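Local coordinates for putative iron-regulated protein A (Parabacteroides distasonis ATCC 8503, PDB 4ECG), which is of uncertain function but binds calcium ions and, as an imelysin-like member of the M75 peptidase family, may be a metalloendopeptidase, at residues T56-K59 against N60-K64; N72-A75 against D76-A80; A83-V86 against P87-Q90; S167-K171 against N172-Y176; L177-V180 against S181-M184. All blocks are in the same frame, centred on the assembly; numbering follows the deposited sequence.

Contact 1 (T56-K59 against N60-K64)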
loop_
_atom_site.group_PDB
_atom_site.type_symbol
_atom_site.label_atom_id
_atom_site.label_comp_id
_atom_site.label_asym_id
_atom_site.label_seq_id
_atom_site.Cartn_x
_atom_site.Cartn_y
_atom_site.Cartn_z
ATOM N N THR A 56 -0.376 -0.557 17.025
ATOM C CA THR A 56 -0.290 -0.730 18.460
ATOM C C THR A 56 -1.054 -1.981 18.919
ATOM O O THR A 56 -0.528 -2.733 19.711
ATOM C CB THR A 56 -0.738 0.556 19.195
ATOM O OG1 THR A 56 0.003 1.694 18.669
ATOM C CG2 THR A 56 -0.578 0.427 20.800
ATOM N N ALA A 57 -2.239 -2.274 18.389
ATOM C CA ALA A 57 -2.930 -3.544 18.765
ATOM C C ALA A 57 -2.122 -4.748 18.277
ATOM O O ALA A 57 -1.952 -5.769 18.998
ATOM C CB ALA A 57 -4.332 -3.614 18.215
ATOM N N TYR A 58 -1.578 -4.627 17.073
ATOM C CA TYR A 58 -0.784 -5.713 16.540
ATOM C C TYR A 58 0.457 -6.030 17.409
ATOM O O TYR A 58 0.704 -7.192 17.700
ATOM C CB TYR A 58 -0.397 -5.466 15.110
ATOM C CG TYR A 58 0.706 -6.388 14.663
ATOM C CD1 TYR A 58 0.454 -7.670 14.211
ATOM C CD2 TYR A 58 2.018 -5.951 14.662
ATOM C CE1 TYR A 58 1.519 -8.514 13.808
ATOM C CE2 TYR A 58 3.063 -6.753 14.232
ATOM C CZ TYR A 58 2.822 -8.025 13.832
ATOM O OH TYR A 58 3.915 -8.736 13.523
ATOM N N LYS A 59 1.209 -5.019 17.849
ATOM C CA LYS A 59 2.427 -5.245 18.641
ATOM C C LYS A 59 2.036 -5.827 20.022
ATOM O O LYS A 59 2.667 -6.776 20.475
ATOM C CB LYS A 59 3.294 -3.964 18.691
ATOM C CG LYS A 59 4.210 -3.745 19.877
ATOM C CD LYS A 59 5.508 -4.518 19.695
ATOM C CE LYS A 59 6.403 -4.379 20.925
ATOM N NZ LYS A 59 7.345 -5.530 20.931
ATOM N N ASN A 60 0.963 -5.318 20.638
ATOM C CA ASN A 60 0.441 -5.878 21.898
ATOM C C ASN A 60 0.006 -7.329 21.731
ATOM O O ASN A 60 0.303 -8.134 22.597
ATOM C CB ASN A 60 -0.692 -5.031 22.523
ATOM C CG ASN A 60 -0.203 -3.665 22.995
ATOM O OD1 ASN A 60 0.925 -3.542 23.443
ATOM N ND2 ASN A 60 -1.021 -2.638 22.844
ATOM N N ALA A 61 -0.607 -7.673 20.607
ATOM C CA ALA A 61 -1.035 -9.059 20.379
ATOM C C ALA A 61 0.164 -9.974 20.136
ATOM O O ALA A 61 0.205 -11.066 20.641
ATOM C CB ALA A 61 -2.006 -9.147 19.207
ATOM N N VAL A 62 1.133 -9.535 19.338
ATOM C CA VAL A 62 2.384 -10.276 19.152
ATOM C C VAL A 62 3.092 -10.478 20.521
ATOM O O VAL A 62 3.543 -11.548 20.842
ATOM C CB VAL A 62 3.318 -9.534 18.159
ATOM C CG1 VAL A 62 4.758 -9.989 18.354
ATOM C CG2 VAL A 62 2.869 -9.755 16.727
ATOM N N ASP A 63 3.157 -9.446 21.325
ATOM C CA ASP A 63 3.796 -9.552 22.657
ATOM C C ASP A 63 3.131 -10.574 23.547
ATOM O O ASP A 63 3.791 -11.297 24.286
ATOM C CB ASP A 63 3.725 -8.234 23.408
ATOM C CG ASP A 63 4.826 -7.231 22.984
ATOM O OD1 ASP A 63 5.747 -7.635 22.221
ATOM O OD2 ASP A 63 4.746 -6.048 23.444
ATOM N N LYS A 64 1.805 -10.583 23.534
ATOM C CA LYS A 64 1.033 -11.485 24.378
ATOM C C LYS A 64 1.290 -12.936 23.918
ATOM O O LYS A 64 1.515 -13.836 24.733
ATOM C CB LYS A 64 -0.433 -11.077 24.294
ATOM C CG LYS A 64 -1.442 -12.065 24.808
ATOM C CD LYS A 64 -2.870 -11.499 24.607
ATOM C CE LYS A 64 -3.901 -12.266 25.440
ATOM N NZ LYS A 64 -5.222 -11.625 25.458
#
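Lys-59 turns at its second torsion (chi2 82°), which directs the rest of the chain along the helix until NZ meets Asp-63 one turn on. On Tyr-58 the ring carbon CG stands opposite the backbone N (chi1 165°), which lays the phenol beside the next turn, where Val-62 waits. The two pairs are a worked example of i to i+4 contact along helix 29-68. Lys-59 NZ lies 2.9 Å from Asp-63 OD1 in a salt bridge that uses the syn lone pair of the oxygen, while Lys-59 CE passes Asp-63 OD2 at 3.4 Å. In the neighbouring pair, one methyl of Val-62 does the touching: its CG2 sits 3.7 Å from the centroid of the Tyr-58 ring, 28° off the normal, a CH-pi contact displaced toward the hydroxyl end of the ring. The hydroxyl at that end is hydrogen-bonded to Ser-181 OG of helix 171-196. Less intimately, Thr-56 CG2 runs alongside Asn-60 ND2 at 3.7 Å. The chemistry divides the helix surface in two: a buried aromatic and methyl pair faces the bundle with its hydroxyl satisfied by another helix, whereas the partly exposed Lys-59 has a charge probably balanced in part by Asp-63, Glu-182 being a long and weak second partner.

Contact 2 (N72-A75 against D76-A80)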
loop_
_atom_site.group_PDB
_atom_site.type_symbol
_atom_site.label_atom_id
_atom_site.label_comp_id
_atom_site.label_asym_id
_atom_site.label_seq_id
_atom_site.Cartn_x
_atom_site.Cartn_y
_atom_site.Cartn_z
ATOM N N ASN A 72 -4.333 -19.638 20.696
ATOM C CA ASN A 72 -5.318 -18.569 20.555
ATOM C C ASN A 72 -4.669 -17.180 20.414
ATOM O O ASN A 72 -5.137 -16.368 19.577
ATOM C CB ASN A 72 -6.371 -18.576 21.694
ATOM C CG ASN A 72 -7.184 -19.865 21.736
ATOM O OD1 ASN A 72 -7.297 -20.577 20.744
ATOM N ND2 ASN A 72 -7.712 -20.185 22.888
ATOM N N ASP A 73 -3.577 -16.947 21.173
ATOM C CA ASP A 73 -2.833 -15.681 21.125
ATOM C C ASP A 73 -2.160 -15.495 19.757
ATOM O O ASP A 73 -2.102 -14.393 19.250
ATOM C CB ASP A 73 -1.796 -15.587 22.257
ATOM C CG ASP A 73 -2.434 -15.502 23.633
ATOM O OD1 ASP A 73 -3.677 -15.377 23.749
ATOM O OD2 ASP A 73 -1.692 -15.565 24.627
ATOM N N LEU A 74 -1.681 -16.589 19.184
ATOM C CA LEU A 74 -1.145 -16.608 17.849
ATOM C C LEU A 74 -2.206 -16.238 16.817
ATOM O O LEU A 74 -1.982 -15.312 16.016
ATOM C CB LEU A 74 -0.568 -17.986 17.501
ATOM C CG LEU A 74 0.133 -18.089 16.106
ATOM C CD1 LEU A 74 1.248 -17.069 15.831
ATOM C CD2 LEU A 74 0.719 -19.452 15.892
ATOM N N ALA A 75 -3.332 -16.961 16.829
ATOM C CA ALA A 75 -4.471 -16.643 15.935
ATOM C C ALA A 75 -4.826 -15.171 16.027
ATOM O O ALA A 75 -5.058 -14.533 14.970
ATOM C CB ALA A 75 -5.710 -17.527 16.233
ATOM N N ASP A 76 -4.844 -14.620 17.263
ATOM C CA ASP A 76 -5.143 -13.164 17.477
ATOM C C ASP A 76 -4.052 -12.245 16.881
ATOM O O ASP A 76 -4.363 -11.182 16.317
ATOM C CB ASP A 76 -5.325 -12.797 18.958
ATOM C CG ASP A 76 -6.660 -13.304 19.577
ATOM O OD1 ASP A 76 -7.537 -13.841 18.847
ATOM O OD2 ASP A 76 -6.823 -13.136 20.818
ATOM N N ALA A 77 -2.795 -12.664 16.994
ATOM C CA ALA A 77 -1.688 -11.911 16.403
ATOM C C ALA A 77 -1.810 -11.906 14.879
ATOM O O ALA A 77 -1.656 -10.861 14.226
ATOM C CB ALA A 77 -0.358 -12.474 16.834
ATOM N N CYS A 78 -2.176 -13.054 14.326
ATOM C CA CYS A 78 -2.390 -13.182 12.883
ATOM C C CYS A 78 -3.519 -12.305 12.376
ATOM O O CYS A 78 -3.396 -11.667 11.324
ATOM C CB CYS A 78 -2.641 -14.653 12.509
ATOM S SG CYS A 78 -1.205 -15.769 12.623
ATOM N N ASP A 79 -4.640 -12.284 13.091
ATOM C CA ASP A 79 -5.766 -11.410 12.749
ATOM C C ASP A 79 -5.293 -9.944 12.793
ATOM O O ASP A 79 -5.572 -9.145 11.877
ATOM C CB ASP A 79 -6.934 -11.565 13.746
ATOM C CG ASP A 79 -7.695 -12.940 13.632
ATOM O OD1 ASP A 79 -7.449 -13.675 12.656
ATOM O OD2 ASP A 79 -8.563 -13.248 14.526
ATOM N N ALA A 80 -4.603 -9.582 13.867
ATOM C CA ALA A 80 -4.123 -8.212 14.047
ATOM C C ALA A 80 -3.141 -7.804 12.897
ATOM O O ALA A 80 -3.151 -6.680 12.434
ATOM C CB ALA A 80 -3.513 -8.029 15.448
#
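Leu-74 and Cys-78 follow each other on one flank of the helix, and their ends come no closer than 4.2 Å, between Leu-74 CD1 and Cys-78 SG. The leucine holds CG opposite its own N (chi1 -176°), whereas the cysteine keeps SG on the side of its backbone N, above the preceding turn. Both side chains rest against Leu-155 of helix 147-155, so the contact is loose in itself and completed by a third residue. Positions three and four apart give this part of helix 71-89 an amphipathic character: Leu-74, Ala-77 and Cys-78 are buried in the helical body of this imelysin-family protein, and Asn-72, Asp-76 and Asp-79 lie on its exposed face. There the aspartates lean back over the turn before them. Asp-76 CG stands 3.4 Å from Asn-72 O, and Asp-79 OD1 is equally near Ala-75 O, a pair of acceptors that cannot bond. Asp-73 OD1 and Asp-76 OD2, 4.8 Å apart, would probably repel each other mildly, although Asp-73 has its other oxygen, OD2, hydrogen-bonded to Ser-68 OG. Ala-77 CB packs at 3.4 Å on Leu-74 O. The i to i+4 backbone bonds continue unbroken, from Asp-76 N to Asn-72 O as far as Asp-79 N to Ala-75 O.

Contact 3 (A83-V86 against P87-Q90)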
loop_
_atom_site.group_PDB
_atom_site.type_symbol
_atom_site.label_atom_id
_atom_site.label_comp_id
_atom_site.label_asym_id
_atom_site.label_seq_id
_atom_site.Cartn_x
_atom_site.Cartn_y
_atom_site.Cartn_z
ATOM N N ALA A 83 -5.318 -6.930 9.946
ATOM C CA ALA A 83 -6.103 -5.728 10.212
ATOM C C ALA A 83 -5.237 -4.446 10.102
ATOM O O ALA A 83 -5.694 -3.463 9.581
ATOM C CB ALA A 83 -6.797 -5.822 11.570
ATOM N N VAL A 84 -3.985 -4.467 10.567
ATOM C CA VAL A 84 -3.103 -3.299 10.386
ATOM C C VAL A 84 -2.720 -3.147 8.925
ATOM O O VAL A 84 -2.455 -2.043 8.442
ATOM C CB VAL A 84 -1.848 -3.272 11.338
ATOM C CG1 VAL A 84 -0.778 -4.288 10.992
ATOM C CG2 VAL A 84 -1.253 -1.901 11.317
ATOM N N ARG A 85 -2.710 -4.258 8.205
ATOM C CA ARG A 85 -2.369 -4.205 6.817
ATOM C C ARG A 85 -3.427 -3.537 5.922
ATOM O O ARG A 85 -3.092 -3.079 4.851
ATOM C CB ARG A 85 -2.055 -5.610 6.302
ATOM C CG ARG A 85 -1.366 -5.555 4.950
ATOM C CD ARG A 85 -0.557 -6.774 4.645
ATOM N NE ARG A 85 0.055 -6.653 3.329
ATOM C CZ ARG A 85 1.246 -6.119 3.083
ATOM N NH1 ARG A 85 2.017 -5.655 4.036
ATOM N NH2 ARG A 85 1.667 -6.066 1.849
ATOM N N VAL A 86 -4.691 -3.511 6.358
ATOM C CA VAL A 86 -5.767 -2.871 5.575
ATOM C C VAL A 86 -5.405 -1.408 5.371
ATOM O O VAL A 86 -5.230 -0.987 4.235
ATOM C CB VAL A 86 -7.178 -3.121 6.126
ATOM C CG1 VAL A 86 -8.245 -2.317 5.349
ATOM C CG2 VAL A 86 -7.512 -4.635 6.102
ATOM N N PRO A 87 -5.181 -0.657 6.449
ATOM C CA PRO A 87 -4.956 0.779 6.224
ATOM C C PRO A 87 -3.635 1.091 5.567
ATOM O O PRO A 87 -3.528 2.066 4.835
ATOM C CB PRO A 87 -5.059 1.405 7.628
ATOM C CG PRO A 87 -4.881 0.281 8.551
ATOM C CD PRO A 87 -5.431 -0.946 7.850
ATOM N N TRP A 88 -2.644 0.254 5.801
ATOM C CA TRP A 88 -1.382 0.459 5.155
ATOM C C TRP A 88 -1.558 0.299 3.653
ATOM O O TRP A 88 -1.042 1.095 2.888
ATOM C CB TRP A 88 -0.321 -0.506 5.682
ATOM C CG TRP A 88 0.910 -0.573 4.819
ATOM C CD1 TRP A 88 1.347 -1.652 4.105
ATOM C CD2 TRP A 88 1.884 0.480 4.543
ATOM N NE1 TRP A 88 2.474 -1.360 3.434
ATOM C CE2 TRP A 88 2.855 -0.098 3.656
ATOM C CE3 TRP A 88 2.034 1.785 4.938
ATOM C CZ2 TRP A 88 3.917 0.615 3.152
ATOM C CZ3 TRP A 88 3.119 2.513 4.436
ATOM C CH2 TRP A 88 4.030 1.940 3.559
ATOM N N GLU A 89 -2.264 -0.724 3.209
ATOM C CA GLU A 89 -2.391 -0.926 1.781
ATOM C C GLU A 89 -3.369 0.102 1.189
ATOM O O GLU A 89 -3.229 0.488 0.035
ATOM C CB GLU A 89 -2.855 -2.349 1.468
ATOM C CG GLU A 89 -1.867 -3.443 1.716
ATOM C CD GLU A 89 -0.611 -3.338 0.875
ATOM O OE1 GLU A 89 -0.635 -3.547 -0.344
ATOM O OE2 GLU A 89 0.434 -3.065 1.452
ATOM N N GLN A 90 -4.340 0.540 1.996
ATOM C CA GLN A 90 -5.237 1.631 1.646
ATOM C C GLN A 90 -4.533 2.981 1.608
ATOM O O GLN A 90 -5.171 4.009 1.343
ATOM C CB GLN A 90 -6.476 1.658 2.563
ATOM C CG GLN A 90 -7.375 0.450 2.305
ATOM C CD GLN A 90 -8.739 0.514 2.959
ATOM O OE1 GLN A 90 -9.017 1.372 3.758
ATOM N NE2 GLN A 90 -9.578 -0.432 2.621
#
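Arg-85 reaches forward along the helix to lie beside Glu-89. CB leads away from the following turn; CG, 3.9 Å from Glu-89 CG, makes the first carbon contact. From there the chain is extended (chi3 179°) and carries the guanidinium across the glutamate. NE forms a salt bridge with Asp-287. CZ lies 3.6 Å from Glu-89 OE2, which sits over one face of the group, and NH2 approaches the same oxygen at 3.3 Å. The two flat groups are stacked with planes 15° apart, so this salt bridge is one of charges alone, with no N-H aimed at the oxygen. NH1 passes Trp-88 CD1 at 4.1 Å and pairs with Asp-109. A methionine in its place would probably leave the carboxylates of Glu-89, Asp-109 and Asp-287 without their shared positive partner. At Pro-87 the helix kinks: the proline has no N-H to give Ala-83 O, which instead faces Pro-87 CD at 3.1 Å. Regular bonding resumes with Glu-89 N to Arg-85 O. The kinked helix end belongs to a calcium site where Glu-92 and Asp-109 bind the ion; Glu-89 has also been seen as a ligand there, though not in this model.

Contact 4 (S167-K171 against N172-Y176)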
loop_
_atom_site.group_PDB
_atom_site.type_symbol
_atom_site.label_atom_id
_atom_site.label_comp_id
_atom_site.label_asym_id
_atom_site.label_seq_id
_atom_site.Cartn_x
_atom_site.Cartn_y
_atom_site.Cartn_z
ATOM N N SER A 167 5.536 -26.879 12.978
ATOM C CA SER A 167 6.704 -26.050 12.583
ATOM C C SER A 167 7.148 -25.209 13.769
ATOM O O SER A 167 6.851 -24.030 13.859
ATOM C CB SER A 167 6.397 -25.170 11.342
ATOM O OG SER A 167 5.026 -25.278 10.944
ATOM N N PRO A 168 7.848 -25.823 14.705
ATOM C CA PRO A 168 8.073 -25.111 15.965
ATOM C C PRO A 168 8.991 -23.903 15.866
ATOM O O PRO A 168 9.961 -23.910 15.155
ATOM C CB PRO A 168 8.720 -26.182 16.851
ATOM C CG PRO A 168 9.208 -27.256 15.927
ATOM C CD PRO A 168 8.220 -27.246 14.798
ATOM N N PHE A 169 8.686 -22.876 16.622
ATOM C CA PHE A 169 9.559 -21.684 16.713
ATOM C C PHE A 169 10.909 -22.001 17.304
ATOM O O PHE A 169 10.970 -22.739 18.293
ATOM C CB PHE A 169 8.893 -20.626 17.616
ATOM C CG PHE A 169 8.013 -19.634 16.896
ATOM C CD1 PHE A 169 8.559 -18.495 16.344
ATOM C CD2 PHE A 169 6.662 -19.816 16.819
ATOM C CE1 PHE A 169 7.768 -17.567 15.698
ATOM C CE2 PHE A 169 5.851 -18.894 16.175
ATOM C CZ PHE A 169 6.405 -17.769 15.610
ATOM N N ALA A 170 11.981 -21.436 16.741
ATOM C CA ALA A 170 13.249 -21.292 17.465
ATOM C C ALA A 170 13.165 -20.109 18.483
ATOM O O ALA A 170 12.540 -19.100 18.184
ATOM C CB ALA A 170 14.414 -21.083 16.490
ATOM N N LYS A 171 13.797 -20.242 19.666
ATOM C CA LYS A 171 13.832 -19.199 20.724
ATOM C C LYS A 171 14.287 -17.865 20.083
ATOM O O LYS A 171 13.730 -16.823 20.362
ATOM C CB LYS A 171 14.801 -19.593 21.900
ATOM C CG LYS A 171 14.425 -19.325 23.407
ATOM C CD LYS A 171 15.690 -19.177 24.382
ATOM C CE LYS A 171 15.658 -19.734 25.869
ATOM N NZ LYS A 171 16.308 -21.068 26.358
ATOM N N ASN A 172 15.330 -17.907 19.244
ATOM C CA ASN A 172 15.828 -16.707 18.582
ATOM C C ASN A 172 14.803 -16.123 17.610
ATOM O O ASN A 172 14.732 -14.926 17.436
ATOM C CB ASN A 172 17.129 -16.952 17.832
ATOM C CG ASN A 172 18.341 -17.007 18.736
ATOM O OD1 ASN A 172 18.243 -16.699 19.902
ATOM N ND2 ASN A 172 19.508 -17.412 18.179
ATOM N N GLU A 173 14.019 -16.981 16.975
ATOM C CA GLU A 173 13.057 -16.555 15.984
ATOM C C GLU A 173 11.944 -15.782 16.659
ATOM O O GLU A 173 11.418 -14.871 16.066
ATOM C CB GLU A 173 12.522 -17.780 15.302
ATOM C CG GLU A 173 11.548 -17.536 14.179
ATOM C CD GLU A 173 11.062 -18.831 13.562
ATOM O OE1 GLU A 173 11.443 -19.914 14.074
ATOM O OE2 GLU A 173 10.329 -18.755 12.545
ATOM N N LEU A 174 11.619 -16.117 17.911
ATOM C CA LEU A 174 10.621 -15.382 18.684
ATOM C C LEU A 174 11.118 -13.987 19.006
ATOM O O LEU A 174 10.385 -12.996 18.868
ATOM C CB LEU A 174 10.271 -16.109 19.991
ATOM C CG LEU A 174 9.345 -17.327 19.759
ATOM C CD1 LEU A 174 9.410 -18.242 20.966
ATOM C CD2 LEU A 174 7.894 -16.938 19.443
ATOM N N GLU A 175 12.354 -13.888 19.454
ATOM C CA GLU A 175 12.902 -12.577 19.701
ATOM C C GLU A 175 12.969 -11.752 18.371
ATOM O O GLU A 175 12.733 -10.528 18.339
ATOM C CB GLU A 175 14.260 -12.708 20.389
ATOM C CG GLU A 175 14.827 -11.366 20.797
ATOM C CD GLU A 175 13.986 -10.590 21.846
ATOM O OE1 GLU A 175 13.231 -11.260 22.648
ATOM O OE2 GLU A 175 14.113 -9.307 21.865
ATOM N N TYR A 176 13.244 -12.444 17.261
ATOM C CA TYR A 176 13.322 -11.801 15.958
ATOM C C TYR A 176 11.954 -11.176 15.659
ATOM O O TYR A 176 11.855 -9.995 15.417
ATOM C CB TYR A 176 13.773 -12.870 14.943
ATOM C CG TYR A 176 14.280 -12.381 13.589
ATOM C CD1 TYR A 176 13.821 -11.189 12.993
ATOM C CD2 TYR A 176 15.189 -13.138 12.875
ATOM C CE1 TYR A 176 14.231 -10.799 11.730
ATOM C CE2 TYR A 176 15.614 -12.723 11.632
ATOM C CZ TYR A 176 15.153 -11.553 11.075
ATOM O OH TYR A 176 15.657 -11.170 9.852
#
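Phe-169 receives Leu-174 over one face of its ring, with Leu-174 CD2 3.7 Å from the centroid and 18° off the normal, a CH-pi contact. The two side chains cross at about a right angle. Next to this pair Glu-173 folds back over the start of the helix, its OE1 accepting Ala-170 N at 3.1 Å from the anti side of the carboxylate. Since Ala-170 is the N-cap, this is the return half of a capping box, the alanine having no side-chain oxygen for the other half; Phe-169 and Leu-174, flanking it in sequence, form a hydrophobic staple. The straight Glu-173 chain (chi1 -177°, chi2 -180°) is what carries its carboxylate back that far, CD passing Phe-169 CD1 at 3.8 Å. Ala-170 O then takes Leu-174 N at 3.1 Å to start the helix, whereas the bond from Glu-175 N to Lys-171 O is weak. Behind this first shell stands Arg-162, which forms a salt bridge from NH1 to Glu-173 OE2 and a cation-pi contact with Phe-169; together with the helix start it would probably favour the charged carboxylate. The start of helix 171-196 thus meets the residue just after strand 160-161, with Ile-122 of helix 115-124 touching Ala-170 and Met-154 of helix 147-155 touching Glu-173.

Contact 5 (L177-V180 against S181-M184)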
loop_
_atom_site.group_PDB
_atom_site.type_symbol
_atom_site.label_atom_id
_atom_site.label_comp_id
_atom_site.label_asym_id
_atom_site.label_seq_id
_atom_site.Cartn_x
_atom_site.Cartn_y
_atom_site.Cartn_z
ATOM N N LEU A 177 10.894 -11.978 15.774
ATOM C CA LEU A 177 9.505 -11.561 15.596
ATOM C C LEU A 177 9.156 -10.332 16.450
ATOM O O LEU A 177 8.462 -9.421 15.977
ATOM C CB LEU A 177 8.544 -12.713 15.909
ATOM C CG LEU A 177 7.014 -12.436 15.848
ATOM C CD1 LEU A 177 6.614 -11.907 14.448
ATOM C CD2 LEU A 177 6.139 -13.649 16.292
ATOM N N LYS A 178 9.606 -10.307 17.690
ATOM C CA LYS A 178 9.380 -9.165 18.580
ATOM C C LYS A 178 10.093 -7.928 18.031
ATOM O O LYS A 178 9.497 -6.850 17.965
ATOM C CB LYS A 178 9.916 -9.461 19.971
ATOM C CG LYS A 178 9.550 -8.461 21.066
ATOM C CD LYS A 178 10.411 -8.595 22.321
ATOM C CE LYS A 178 9.769 -9.370 23.475
ATOM N NZ LYS A 178 10.782 -9.677 24.572
ATOM N N LEU A 179 11.344 -8.084 17.593
ATOM C CA LEU A 179 12.119 -6.929 17.128
ATOM C C LEU A 179 11.556 -6.327 15.834
ATOM O O LEU A 179 11.461 -5.114 15.700
ATOM C CB LEU A 179 13.602 -7.280 16.979
ATOM C CG LEU A 179 14.300 -7.502 18.314
ATOM C CD1 LEU A 179 15.593 -8.244 18.051
ATOM C CD2 LEU A 179 14.536 -6.154 19.005
ATOM N N VAL A 180 11.159 -7.214 14.920
ATOM C CA VAL A 180 10.527 -6.825 13.731
ATOM C C VAL A 180 9.232 -6.032 13.995
ATOM O O VAL A 180 9.016 -4.973 13.398
ATOM C CB VAL A 180 10.316 -8.062 12.868
ATOM C CG1 VAL A 180 9.264 -7.790 11.827
ATOM C CG2 VAL A 180 11.688 -8.555 12.307
ATOM N N SER A 181 8.418 -6.514 14.935
ATOM C CA SER A 181 7.178 -5.880 15.281
ATOM C C SER A 181 7.385 -4.549 16.055
ATOM O O SER A 181 6.610 -3.621 15.839
ATOM C CB SER A 181 6.320 -6.828 16.115
ATOM O OG SER A 181 6.166 -8.100 15.519
ATOM N N GLU A 182 8.416 -4.439 16.897
ATOM C CA GLU A 182 8.812 -3.130 17.504
ATOM C C GLU A 182 9.082 -2.121 16.405
ATOM O O GLU A 182 8.709 -0.975 16.479
ATOM C CB GLU A 182 10.107 -3.221 18.331
ATOM C CG GLU A 182 9.901 -3.568 19.790
ATOM C CD GLU A 182 11.172 -4.038 20.545
ATOM O OE1 GLU A 182 12.293 -3.459 20.363
ATOM O OE2 GLU A 182 10.998 -4.983 21.346
ATOM N N ARG A 183 9.798 -2.563 15.394
ATOM C CA ARG A 183 10.222 -1.675 14.364
ATOM C C ARG A 183 9.029 -1.349 13.425
ATOM O O ARG A 183 8.939 -0.227 12.932
ATOM C CB ARG A 183 11.426 -2.267 13.616
ATOM C CG ARG A 183 11.863 -1.426 12.411
ATOM C CD ARG A 183 12.257 -0.030 12.887
ATOM N NE ARG A 183 12.915 0.798 11.881
ATOM C CZ ARG A 183 14.242 0.865 11.679
ATOM N NH1 ARG A 183 15.086 0.145 12.351
ATOM N NH2 ARG A 183 14.731 1.667 10.760
HETATM N N MSE A 184 8.113 -2.299 13.205
HETATM C CA MSE A 184 6.920 -1.984 12.431
HETATM C C MSE A 184 6.168 -0.815 13.129
HETATM O O MSE A 184 5.797 0.140 12.452
HETATM C CB MSE A 184 6.002 -3.197 12.200
HETATM C CG MSE A 184 6.498 -4.174 11.155
HETATM SE SE MSE A 184 5.725 -5.936 11.237
HETATM C CE MSE A 184 3.941 -5.331 10.976
#
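Four successive i to i+4 backbone bonds, from Ser-181 N to Leu-177 O through Met-184 N to Val-180 O, keep this part of helix 171-196 regular. Onto that alpha-helical frame Ser-181 adds a bond of its own, a serine hydroxyl turned back on the carbonyl four residues earlier. With OG on the side of its backbone N (chi1 -51°), Ser-181 donates to Leu-177 O at 2.7 Å, while its N-H reaches the same oxygen at 3.1 Å from the other face of the carbonyl plane. One buried oxygen is therefore gripped twice, and the hydroxyl is also hydrogen-bonded to Tyr-58 OH of helix 29-68. With an alanine here, Leu-177 O is likely to be left with a single donor and Tyr-58 OH without its mate. Within this turn Glu-182 meets carbons, OE2 lying 3.8 Å from Lys-178 CG and OE1 alongside Leu-179 CD2; OE2 also makes a long, weak ion pair with Lys-59. Lys-178 NZ stays 5.7 Å from Glu-182 OE2, too far for a salt bridge. Arg-183 directs its guanidinium to Asp-187 and Ser-131 O. On the buried flank Met-184, present as selenomethionine, crosses Val-180 obliquely, with SE 4.0 Å from Val-180 CG1.

Contacts 1, 2 and 5 sit on three helices packed together. Contact 1 is in the middle: its centre is 9 Å from that of contact 2, where Tyr-58 CA meets Ala-80 CB at 3.7 Å, and 10 Å from that of contact 5, where Tyr-58 CE2 meets Met-184 CE at the same distance. Contact 4 opens the helix that contact 5 continues, the two touching at Phe-169 CZ and Leu-177 CD2, 4.2 Å apart. Contact 3 extends the helix of contact 2 inward, and its Glu-89 side chain is about 3 Å from a bound calcium ion. The side chains of Leu-74 in contact 2 and Pro-168 in contact 4 each lie about 9 Å from a calcium ion.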